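Local coordinates for protein dipeptidase AC. Metallo peptidase. MEROPS family M19 (Rhodobacter sphaeroides, PDB 3LY0) that probably hydrolyses dipeptides as a metallodipeptidase, and here holds two zinc ions and a phosphinate mimic of L-Ala-D-Ala in its active site, at residues D15-L18 with R19-R22; M136-G140 with A141-G145; S234-H237 with A238-P241; D294-E298 with D299-M303. All blocks are in the same frame, centred on the assembly; numbering follows the deposited sequence.

How the contacts relate
All four contacts are local, each joining neighbours along the chain of one TIM-barrel protein. Contacts 1 and 2 are mostly buried and meet at the metal centre: D15 and E139 bind the same zinc ion, though the centres of the two contacts lie about 15 Å apart. Contact 1 is a short helix and the zinc ligand just before it, held by backbone bonds, leucine packing and two arginines; contact 2 leaves a barrel strand through a turn bridged by water. Contacts 3 and 4 are only partly buried and come no nearer to each other than about 7 Å between atoms. Contact 3 is a loop closed on a single carbonyl, with a histidine on a proline, whereas contact 4 carries a helix into a strand.

Contact 1 (D15-L18 with R19-R22); sequences DFLL and RLLR. With ZN (zinc ion), chain D; LY0 ((2R)-3-[(R)-[(1R)-1-aminoethyl](hydroxy)phosphoryl]-2-methylpropanoic acid), chain C.
F16 and L20 sit one turn apart on helix 16-22, the short helix that follows the metal-binding strand 13-14 in this TIM-barrel fold, and F16 CE1 approaches L20 CD1 to 3.8 Å. This is the tight side: both residues are buried against I30 of helix 27-32, while L17 leans on M99 and M106 of helix 89-109. Along the backbone, the L21 amide reaches back to L17 O at 2.9 Å with an N-H...O angle of 161°, an ordinary helical bond.

Because CG of F16 is anti to the backbone N (chi1 -180°), the ring swings out beside R19, whose NH1 comes in at the ring edge, in its plane, 3.7 Å from F16 CD2. The two flat groups stand 90° apart, with F16 CE2 over one face of the guanidinium, a T-shaped meeting in which the ring offers its rim. The charge of R19 is answered by D35 and D308, and NH1 also bonds to L40 O.

The side nearer solvent belongs to L21 and R22. L18 CD1 is 4.0 Å from L21 CD2, and the extended R22, exposed to solvent, lays one guanidinium face on L18 CD2, which lies 3.8 Å above its centre; R22 NH1 pairs with D66. At the head of the helix D15 turns toward the active site and grips the chain D zinc ion with both oxygens, OD1 at 2.3 Å and OD2 at 2.2 Å.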
loop_
_atom_site.group_PDB
_atom_site.type_symbol
_atom_site.label_atom_id
_atom_site.label_comp_id
_atom_site.label_asym_id
_atom_site.label_seq_id
_atom_site.Cartn_x
_atom_site.Cartn_y
_atom_site.Cartn_z
ATOM N N ASP A 15 -7.046 -0.843 -2.058
ATOM C CA ASP A 15 -8.122 0.004 -1.576
ATOM C C ASP A 15 -9.507 -0.561 -1.882
ATOM O O ASP A 15 -10.458 0.186 -2.086
ATOM C CB ASP A 15 -7.972 1.412 -2.148
ATOM C CG ASP A 15 -6.735 2.109 -1.625
ATOM O OD1 ASP A 15 -6.676 2.390 -0.408
ATOM O OD2 ASP A 15 -5.806 2.361 -2.410
ATOM N N PHE A 16 -9.624 -1.885 -1.893
ATOM C CA PHE A 16 -10.928 -2.496 -2.093
ATOM C C PHE A 16 -11.978 -1.972 -1.111
ATOM O O PHE A 16 -13.139 -1.818 -1.475
ATOM C CB PHE A 16 -10.834 -4.014 -1.987
ATOM C CG PHE A 16 -12.142 -4.710 -2.194
ATOM C CD1 PHE A 16 -12.804 -5.278 -1.123
ATOM C CD2 PHE A 16 -12.718 -4.765 -3.454
ATOM C CE1 PHE A 16 -14.018 -5.919 -1.300
ATOM C CE2 PHE A 16 -13.931 -5.393 -3.646
ATOM C CZ PHE A 16 -14.582 -5.978 -2.566
ATOM N N LEU A 17 -11.583 -1.693 0.128
ATOM C CA LEU A 17 -12.548 -1.230 1.122
ATOM C C LEU A 17 -13.216 0.082 0.702
ATOM O O LEU A 17 -14.348 0.359 1.095
ATOM C CB LEU A 17 -11.896 -1.082 2.502
ATOM C CG LEU A 17 -11.517 -2.390 3.202
ATOM C CD1 LEU A 17 -10.691 -2.092 4.431
ATOM C CD2 LEU A 17 -12.772 -3.199 3.571
ATOM N N LEU A 18 -12.527 0.887 -0.101
ATOM C CA LEU A 18 -13.123 2.132 -0.553
ATOM C C LEU A 18 -14.354 1.851 -1.406
ATOM O O LEU A 18 -15.321 2.618 -1.405
ATOM C CB LEU A 18 -12.094 2.970 -1.326
ATOM C CG LEU A 18 -12.504 4.386 -1.728
ATOM C CD1 LEU A 18 -12.674 5.277 -0.513
ATOM C CD2 LEU A 18 -11.447 4.960 -2.670
ATOM N N ARG A 19 -14.337 0.736 -2.123
ATOM C CA ARG A 19 -15.483 0.392 -2.951
ATOM C C ARG A 19 -16.683 -0.007 -2.115
ATOM O O ARG A 19 -17.827 0.273 -2.484
ATOM C CB ARG A 19 -15.108 -0.667 -3.976
ATOM C CG ARG A 19 -14.221 -0.053 -5.071
ATOM C CD ARG A 19 -13.716 -1.060 -6.070
ATOM N NE ARG A 19 -14.803 -1.860 -6.610
ATOM C CZ ARG A 19 -14.665 -3.118 -6.997
ATOM N NH1 ARG A 19 -13.478 -3.713 -6.918
ATOM N NH2 ARG A 19 -15.716 -3.781 -7.454
ATOM N N LEU A 20 -16.427 -0.631 -0.972
ATOM C CA LEU A 20 -17.516 -0.962 -0.061
ATOM C C LEU A 20 -18.032 0.288 0.646
ATOM O O LEU A 20 -19.236 0.427 0.868
ATOM C CB LEU A 20 -17.093 -2.044 0.940
ATOM C CG LEU A 20 -16.640 -3.351 0.271
ATOM C CD1 LEU A 20 -16.368 -4.441 1.288
ATOM C CD2 LEU A 20 -17.660 -3.832 -0.779
ATOM N N LEU A 21 -17.125 1.200 0.984
ATOM C CA LEU A 21 -17.509 2.483 1.572
ATOM C C LEU A 21 -18.454 3.227 0.639
ATOM O O LEU A 21 -19.431 3.834 1.084
ATOM C CB LEU A 21 -16.277 3.358 1.842
ATOM C CG LEU A 21 -16.556 4.691 2.560
ATOM C CD1 LEU A 21 -16.981 4.461 4.001
ATOM C CD2 LEU A 21 -15.352 5.633 2.495
ATOM N N ARG A 22 -18.161 3.168 -0.655
ATOM C CA ARG A 22 -18.902 3.951 -1.642
ATOM C C ARG A 22 -20.244 3.346 -2.045
ATOM O O ARG A 22 -21.112 4.053 -2.548
ATOM C CB ARG A 22 -18.031 4.231 -2.871
ATOM C CG ARG A 22 -16.931 5.239 -2.569
ATOM C CD ARG A 22 -15.927 5.385 -3.689
ATOM N NE ARG A 22 -15.118 6.587 -3.487
ATOM C CZ ARG A 22 -14.180 7.019 -4.323
ATOM N NH1 ARG A 22 -13.920 6.346 -5.435
ATOM N NH2 ARG A 22 -13.509 8.133 -4.049
HETATM ZN ZN ZN D . -4.685 3.387 -0.794
HETATM P P LY0 C . -3.834 5.638 -2.905
HETATM C C1 LY0 C . -6.205 7.115 -2.939
HETATM N N1 LY0 C . -5.946 5.284 -1.289
HETATM C C2 LY0 C . -5.636 5.747 -2.630
HETATM C C4 LY0 C . -3.452 5.824 -4.692
HETATM C C5 LY0 C . -2.357 6.801 -5.017
HETATM C C6 LY0 C . -1.136 6.622 -4.156
HETATM C C7 LY0 C . -2.068 6.951 -6.489
HETATM O O31 LY0 C . -3.427 4.283 -2.375
HETATM O O32 LY0 C . -3.124 6.739 -2.049
HETATM O O61 LY0 C . -0.194 7.598 -4.139
HETATM O O62 LY0 C . -0.987 5.620 -3.437
#

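Contact 2 (M136-G140 with A141-G145); sequences MHMEG and AEAIG. With ZN (zinc ion), chain D; ZN (zinc ion), chain E; LY0 ((2R)-3-[(R)-[(1R)-1-aminoethyl](hydroxy)phosphoryl]-2-methylpropanoic acid), chain C.
The binuclear zinc site hangs on the end of strand 132-139, where E139 reaches into the metals while M138, directed the other way, packs on I144 of the turn that follows. With CG anti to the backbone N (chi1 176°) and the chain extended, the E139 carboxylate spans both metals: OE1 is 2.1 Å from the chain D zinc ion and OE2 is 2.1 Å from the chain E zinc ion. H13 and D15 share the first ion with it, H212 and H233 the second, and the inhibitor oxygen O31 bridges both.

M138 SD lies 3.9 Å from I144 CG1, the two side chains meeting at a slant, with F154 of helix 149-157 beside both. This is the C-terminal end of a barrel strand and the loop beyond it, the usual place for active-site residues in a TIM barrel, and here the loop begins with a type I beta turn from A141 to I144. G140, just before the turn, has phi 93°, where a CB would press on the E139 carbonyl and clash with E142 OE1. That oxygen, brought round by the bend at chi2 (92°), is 3.2 Å from G140 C, while E142 OE2 forms a salt bridge with R168. One water sits 2.8 Å from both E139 O and E142 OE1. A second donates to G140 O at 3.0 Å and accepts from A143 N at 2.8 Å, tying the strand end to the turn.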
loop_
_atom_site.group_PDB
_atom_site.type_symbol
_atom_site.label_atom_id
_atom_site.label_comp_id
_atom_site.label_asym_id
_atom_site.label_seq_id
_atom_site.Cartn_x
_atom_site.Cartn_y
_atom_site.Cartn_z
ATOM N N MET A 136 -5.387 -5.771 8.330
ATOM C CA MET A 136 -6.008 -4.457 8.539
ATOM C C MET A 136 -4.940 -3.361 8.615
ATOM O O MET A 136 -4.073 -3.374 9.502
ATOM C CB MET A 136 -6.873 -4.469 9.806
ATOM C CG MET A 136 -7.649 -3.170 10.048
ATOM S SD MET A 136 -8.619 -3.117 11.615
ATOM C CE MET A 136 -9.679 -4.564 11.418
ATOM N N HIS A 137 -5.032 -2.417 7.683
ATOM C CA HIS A 137 -4.039 -1.371 7.494
ATOM C C HIS A 137 -4.733 -0.024 7.512
ATOM O O HIS A 137 -5.832 0.111 6.978
ATOM C CB HIS A 137 -3.354 -1.553 6.133
ATOM C CG HIS A 137 -2.452 -0.419 5.750
ATOM N ND1 HIS A 137 -1.164 -0.304 6.228
ATOM C CD2 HIS A 137 -2.655 0.649 4.942
ATOM C CE1 HIS A 137 -0.608 0.784 5.720
ATOM N NE2 HIS A 137 -1.490 1.380 4.937
ATOM N N MET A 138 -4.099 0.978 8.118
ATOM C CA MET A 138 -4.642 2.332 8.112
ATOM C C MET A 138 -3.711 3.228 7.295
ATOM O O MET A 138 -2.535 3.351 7.612
ATOM C CB MET A 138 -4.753 2.827 9.568
ATOM C CG MET A 138 -5.328 4.222 9.772
ATOM S SD MET A 138 -5.781 4.536 11.513
ATOM C CE MET A 138 -6.949 3.229 11.732
ATOM N N GLU A 139 -4.233 3.821 6.224
ATOM C CA GLU A 139 -3.445 4.672 5.340
ATOM C C GLU A 139 -3.762 6.109 5.697
ATOM O O GLU A 139 -4.754 6.661 5.223
ATOM C CB GLU A 139 -3.818 4.403 3.883
ATOM C CG GLU A 139 -3.104 5.320 2.889
ATOM C CD GLU A 139 -3.289 4.882 1.442
ATOM O OE1 GLU A 139 -4.317 4.256 1.123
ATOM O OE2 GLU A 139 -2.404 5.153 0.623
ATOM N N GLY A 140 -2.907 6.714 6.519
ATOM C CA GLY A 140 -3.192 8.015 7.115
ATOM C C GLY A 140 -3.830 7.772 8.463
ATOM O O GLY A 140 -4.772 6.988 8.582
ATOM N N ALA A 141 -3.300 8.415 9.497
ATOM C CA ALA A 141 -3.707 8.105 10.858
ATOM C C ALA A 141 -4.678 9.124 11.460
ATOM O O ALA A 141 -4.697 9.308 12.679
ATOM C CB ALA A 141 -2.479 7.946 11.739
ATOM N N GLU A 142 -5.494 9.755 10.621
ATOM C CA GLU A 142 -6.436 10.758 11.102
ATOM C C GLU A 142 -7.406 10.227 12.149
ATOM O O GLU A 142 -7.860 10.984 13.005
ATOM C CB GLU A 142 -7.246 11.325 9.952
ATOM C CG GLU A 142 -6.448 12.192 9.012
ATOM C CD GLU A 142 -5.856 11.442 7.839
ATOM O OE1 GLU A 142 -5.874 10.190 7.812
ATOM O OE2 GLU A 142 -5.365 12.133 6.929
ATOM N N ALA A 143 -7.741 8.945 12.084
ATOM C CA ALA A 143 -8.655 8.374 13.060
ATOM C C ALA A 143 -8.002 8.183 14.427
ATOM O O ALA A 143 -8.664 7.756 15.372
ATOM C CB ALA A 143 -9.218 7.061 12.552
ATOM N N ILE A 144 -6.707 8.475 14.521
ATOM C CA ILE A 144 -5.981 8.397 15.784
ATOM C C ILE A 144 -5.724 9.809 16.306
ATOM O O ILE A 144 -5.097 10.625 15.629
ATOM C CB ILE A 144 -4.607 7.689 15.610
ATOM C CG1 ILE A 144 -4.739 6.382 14.808
ATOM C CG2 ILE A 144 -3.941 7.457 16.965
ATOM C CD1 ILE A 144 -5.723 5.406 15.394
ATOM N N GLY A 145 -6.227 10.122 17.492
ATOM C CA GLY A 145 -5.940 11.424 18.066
ATOM C C GLY A 145 -4.489 11.529 18.496
ATOM O O GLY A 145 -3.804 10.520 18.637
HETATM ZN ZN ZN D . -4.685 3.387 -0.794
HETATM ZN ZN ZN E . -1.595 5.309 -1.307
HETATM P P LY0 C . -3.834 5.638 -2.905
HETATM C C1 LY0 C . -6.205 7.115 -2.939
HETATM N N1 LY0 C . -5.946 5.284 -1.289
HETATM C C2 LY0 C . -5.636 5.747 -2.630
HETATM C C4 LY0 C . -3.452 5.824 -4.692
HETATM C C5 LY0 C . -2.357 6.801 -5.017
HETATM C C6 LY0 C . -1.136 6.622 -4.156
HETATM C C7 LY0 C . -2.068 6.951 -6.489
HETATM O O31 LY0 C . -3.427 4.283 -2.375
HETATM O O32 LY0 C . -3.124 6.739 -2.049
HETATM O O61 LY0 C . -0.194 7.598 -4.139
HETATM O O62 LY0 C . -0.987 5.620 -3.437
HETATM O O HOH W 1 -6.824 8.346 5.915
HETATM O O HOH W 2 -7.488 7.422 9.693
#

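Contact 3 (S234-H237 with A238-P241); sequences SNAH and AVTP
A236 O takes two backbone donors at once. The T240 amide arrives at 3.0 Å almost straight (N-H...O 176°) and nearly in line with the C=O bond, whereas V239 N, also 3.0 Å from A236 O, comes in from above the carbonyl plane on a more bent path. The next carbonyl, H237 O, receives a water at 2.8 Å, which also gives a weak bond to A238 O. A CA-H...O contact adds to these, with H237 CA 3.4 Å from T240 O.

The bond from T240 N back to A236 O makes this an alpha turn, in the loop between strand 230-231 and helix 248-256 of the TIM barrel; T240 and P241 both pack on F180 of strand 179-180. Outside the turn the H237 ring, its CG anti to the backbone N (chi1 -164°), lies over P241 in a CH-pi contact: P241 CA is 3.6 Å from the ring centroid and only 14° off the normal. H237 NE2 bonds to G182 O. With an alanine here, P241 would probably lose the flat surface over its CA, and G182 O its imidazole partner. On the other flank A236 CB meets V239 CG2 at 4.1 Å, beside H288 and H291 of helix 283-296.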
loop_
_atom_site.group_PDB
_atom_site.type_symbol
_atom_site.label_atom_id
_atom_site.label_comp_id
_atom_site.label_asym_id
_atom_site.label_seq_id
_atom_site.Cartn_x
_atom_site.Cartn_y
_atom_site.Cartn_z
ATOM N N SER A 234 5.447 2.000 -3.186
ATOM C CA SER A 234 6.303 3.096 -3.664
ATOM C C SER A 234 7.361 2.536 -4.595
ATOM O O SER A 234 7.855 1.426 -4.378
ATOM C CB SER A 234 7.008 3.782 -2.490
ATOM O OG SER A 234 6.084 4.374 -1.600
ATOM N N ASN A 235 7.732 3.320 -5.610
ATOM C CA ASN A 235 8.696 2.878 -6.611
ATOM C C ASN A 235 9.996 3.667 -6.571
ATOM O O ASN A 235 10.271 4.364 -5.592
ATOM C CB ASN A 235 8.046 2.873 -7.996
ATOM C CG ASN A 235 6.840 1.940 -8.055
ATOM O OD1 ASN A 235 6.735 0.999 -7.260
ATOM N ND2 ASN A 235 5.916 2.201 -8.980
ATOM N N ALA A 236 10.807 3.546 -7.622
ATOM C CA ALA A 236 12.149 4.123 -7.604
ATOM C C ALA A 236 12.191 5.517 -8.210
ATOM O O ALA A 236 11.953 5.682 -9.406
ATOM C CB ALA A 236 13.125 3.201 -8.320
ATOM N N HIS A 237 12.517 6.507 -7.383
ATOM C CA HIS A 237 12.591 7.894 -7.834
ATOM C C HIS A 237 13.598 8.073 -8.967
ATOM O O HIS A 237 13.405 8.910 -9.848
ATOM C CB HIS A 237 12.957 8.797 -6.662
ATOM C CG HIS A 237 12.699 10.244 -6.920
ATOM N ND1 HIS A 237 13.636 11.075 -7.492
ATOM C CD2 HIS A 237 11.598 11.003 -6.708
ATOM C CE1 HIS A 237 13.128 12.289 -7.607
ATOM N NE2 HIS A 237 11.894 12.271 -7.139
ATOM N N ALA A 238 14.665 7.280 -8.933
ATOM C CA ALA A 238 15.722 7.372 -9.942
ATOM C C ALA A 238 15.202 6.996 -11.322
ATOM O O ALA A 238 15.765 7.427 -12.333
ATOM C CB ALA A 238 16.908 6.500 -9.548
ATOM N N VAL A 239 14.135 6.206 -11.374
ATOM C CA VAL A 239 13.509 5.818 -12.633
ATOM C C VAL A 239 12.361 6.759 -13.000
ATOM O O VAL A 239 12.270 7.221 -14.142
ATOM C CB VAL A 239 13.001 4.362 -12.559
ATOM C CG1 VAL A 239 12.271 3.966 -13.820
ATOM C CG2 VAL A 239 14.158 3.411 -12.268
ATOM N N THR A 240 11.487 7.029 -12.032
ATOM C CA THR A 240 10.351 7.926 -12.227
ATOM C C THR A 240 10.340 8.939 -11.088
ATOM O O THR A 240 10.011 8.588 -9.956
ATOM C CB THR A 240 9.022 7.141 -12.168
ATOM O OG1 THR A 240 8.968 6.208 -13.249
ATOM C CG2 THR A 240 7.814 8.080 -12.239
ATOM N N PRO A 241 10.721 10.196 -11.370
ATOM C CA PRO A 241 10.865 11.215 -10.320
ATOM C C PRO A 241 9.538 11.823 -9.865
ATOM O O PRO A 241 9.358 13.045 -9.880
ATOM C CB PRO A 241 11.747 12.272 -10.988
ATOM C CG PRO A 241 11.379 12.156 -12.435
ATOM C CD PRO A 241 11.239 10.675 -12.665
HETATM O O HOH W 3 14.964 10.468 -11.643
#

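Contact 4 (D294-E298 with D299-M303); sequences DRLGE and DHVGM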
loop_
_atom_site.group_PDB
_atom_site.type_symbol
_atom_site.label_atom_id
_atom_site.label_comp_id
_atom_site.label_asym_id
_atom_site.label_seq_id
_atom_site.Cartn_x
_atom_site.Cartn_y
_atom_site.Cartn_z
ATOM N N ASP A 294 18.157 -4.395 -7.264
ATOM C CA ASP A 294 19.590 -4.139 -7.260
ATOM C C ASP A 294 20.057 -3.407 -6.004
ATOM O O ASP A 294 21.108 -3.726 -5.449
ATOM C CB ASP A 294 19.987 -3.331 -8.499
ATOM C CG ASP A 294 21.482 -3.177 -8.627
ATOM O OD1 ASP A 294 22.031 -2.202 -8.070
ATOM O OD2 ASP A 294 22.110 -4.040 -9.274
ATOM N N ARG A 295 19.287 -2.420 -5.559
ATOM C CA ARG A 295 19.713 -1.598 -4.435
ATOM C C ARG A 295 19.244 -2.160 -3.089
ATOM O O ARG A 295 19.978 -2.124 -2.104
ATOM C CB ARG A 295 19.242 -0.151 -4.615
ATOM C CG ARG A 295 19.644 0.490 -5.957
ATOM C CD ARG A 295 21.124 0.297 -6.296
ATOM N NE ARG A 295 21.436 0.733 -7.660
ATOM C CZ ARG A 295 21.934 1.927 -7.979
ATOM N NH1 ARG A 295 22.197 2.820 -7.035
ATOM N NH2 ARG A 295 22.179 2.226 -9.249
ATOM N N LEU A 296 18.022 -2.675 -3.037
ATOM C CA LEU A 296 17.493 -3.200 -1.778
ATOM C C LEU A 296 17.935 -4.623 -1.467
ATOM O O LEU A 296 18.006 -5.019 -0.302
ATOM C CB LEU A 296 15.969 -3.150 -1.789
ATOM C CG LEU A 296 15.372 -1.754 -1.829
ATOM C CD1 LEU A 296 13.889 -1.856 -2.179
ATOM C CD2 LEU A 296 15.593 -1.049 -0.485
ATOM N N GLY A 297 18.210 -5.393 -2.514
ATOM C CA GLY A 297 18.489 -6.808 -2.365
ATOM C C GLY A 297 17.254 -7.630 -2.673
ATOM O O GLY A 297 16.123 -7.146 -2.536
ATOM N N GLU A 298 17.472 -8.881 -3.066
ATOM C CA GLU A 298 16.398 -9.762 -3.494
ATOM C C GLU A 298 15.382 -10.075 -2.410
ATOM O O GLU A 298 14.279 -10.501 -2.717
ATOM C CB GLU A 298 16.964 -11.094 -4.004
ATOM C CG GLU A 298 17.707 -11.015 -5.327
ATOM C CD GLU A 298 18.172 -12.381 -5.802
ATOM O OE1 GLU A 298 18.102 -13.344 -5.011
ATOM O OE2 GLU A 298 18.597 -12.486 -6.971
ATOM N N ASP A 299 15.755 -9.881 -1.147
ATOM C CA ASP A 299 14.867 -10.235 -0.042
ATOM C C ASP A 299 13.981 -9.077 0.414
ATOM O O ASP A 299 13.179 -9.236 1.331
ATOM C CB ASP A 299 15.683 -10.727 1.159
ATOM C CG ASP A 299 16.408 -12.025 0.874
ATOM O OD1 ASP A 299 15.730 -13.041 0.609
ATOM O OD2 ASP A 299 17.654 -12.024 0.919
ATOM N N HIS A 300 14.106 -7.920 -0.225
ATOM C CA HIS A 300 13.492 -6.714 0.329
ATOM C C HIS A 300 12.571 -5.978 -0.633
ATOM O O HIS A 300 12.318 -4.784 -0.467
ATOM C CB HIS A 300 14.577 -5.779 0.870
ATOM C CG HIS A 300 15.472 -6.436 1.873
ATOM N ND1 HIS A 300 15.068 -6.706 3.163
ATOM C CD2 HIS A 300 16.738 -6.909 1.768
ATOM C CE1 HIS A 300 16.049 -7.307 3.812
ATOM N NE2 HIS A 300 17.075 -7.437 2.992
ATOM N N VAL A 301 12.083 -6.706 -1.632
ATOM C CA VAL A 301 11.171 -6.171 -2.636
ATOM C C VAL A 301 9.979 -7.108 -2.808
ATOM O O VAL A 301 10.126 -8.329 -2.796
ATOM C CB VAL A 301 11.863 -6.014 -3.998
ATOM C CG1 VAL A 301 10.899 -5.369 -4.989
ATOM C CG2 VAL A 301 13.136 -5.201 -3.860
ATOM N N GLY A 302 8.787 -6.544 -2.948
ATOM C CA GLY A 302 7.620 -7.345 -3.265
ATOM C C GLY A 302 6.623 -6.526 -4.048
ATOM O O GLY A 302 6.987 -5.509 -4.644
ATOM N N MET A 303 5.371 -6.972 -4.062
ATOM C CA MET A 303 4.312 -6.237 -4.744
ATOM C C MET A 303 3.568 -5.345 -3.768
ATOM O O MET A 303 3.333 -5.723 -2.615
ATOM C CB MET A 303 3.313 -7.197 -5.393
ATOM C CG MET A 303 3.934 -8.268 -6.284
ATOM S SD MET A 303 4.674 -7.684 -7.850
ATOM C CE MET A 303 6.420 -7.713 -7.446
#
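H300 N bonds to G297 O across the turn that carries helix 283-296 into strand 301-303, an alpha-to-beta connection of the TIM barrel. This backbone bond is 3.2 Å with an N-H...O angle of 158°, the amide standing well above the carbonyl plane, and it closes a type I beta turn from G297 to H300. G297 breaks the helix with phi 99°, backbone angles at which a CB would be jammed against L296 O.

Of the other polar groups, H300 ND1 bonds to G259 O. With CG anti to the carbonyl carbon (chi1 -55°), the H300 ring is set against the helix end, its carbon CD2 within 3.1 Å of L296 O, which lies oblique to the ring. D299 CB covers one face of the same ring toward its rim. A leucine here would probably leave G259 O without its side-chain donor and take away the flat ring that D299 CB covers. Charges sit on the outer edge: R295 NE forms a salt bridge with D294 OD1 at 3.0 Å, and D299 OD1 pairs with K341 of helix 336-354.

The apolar contact is on the inner side, where L296 leans on L251 and I254 of helix 248-256. The L296 and V301 side chains cross at about a right angle, L296 CD1 to V301 CG2 3.8 Å.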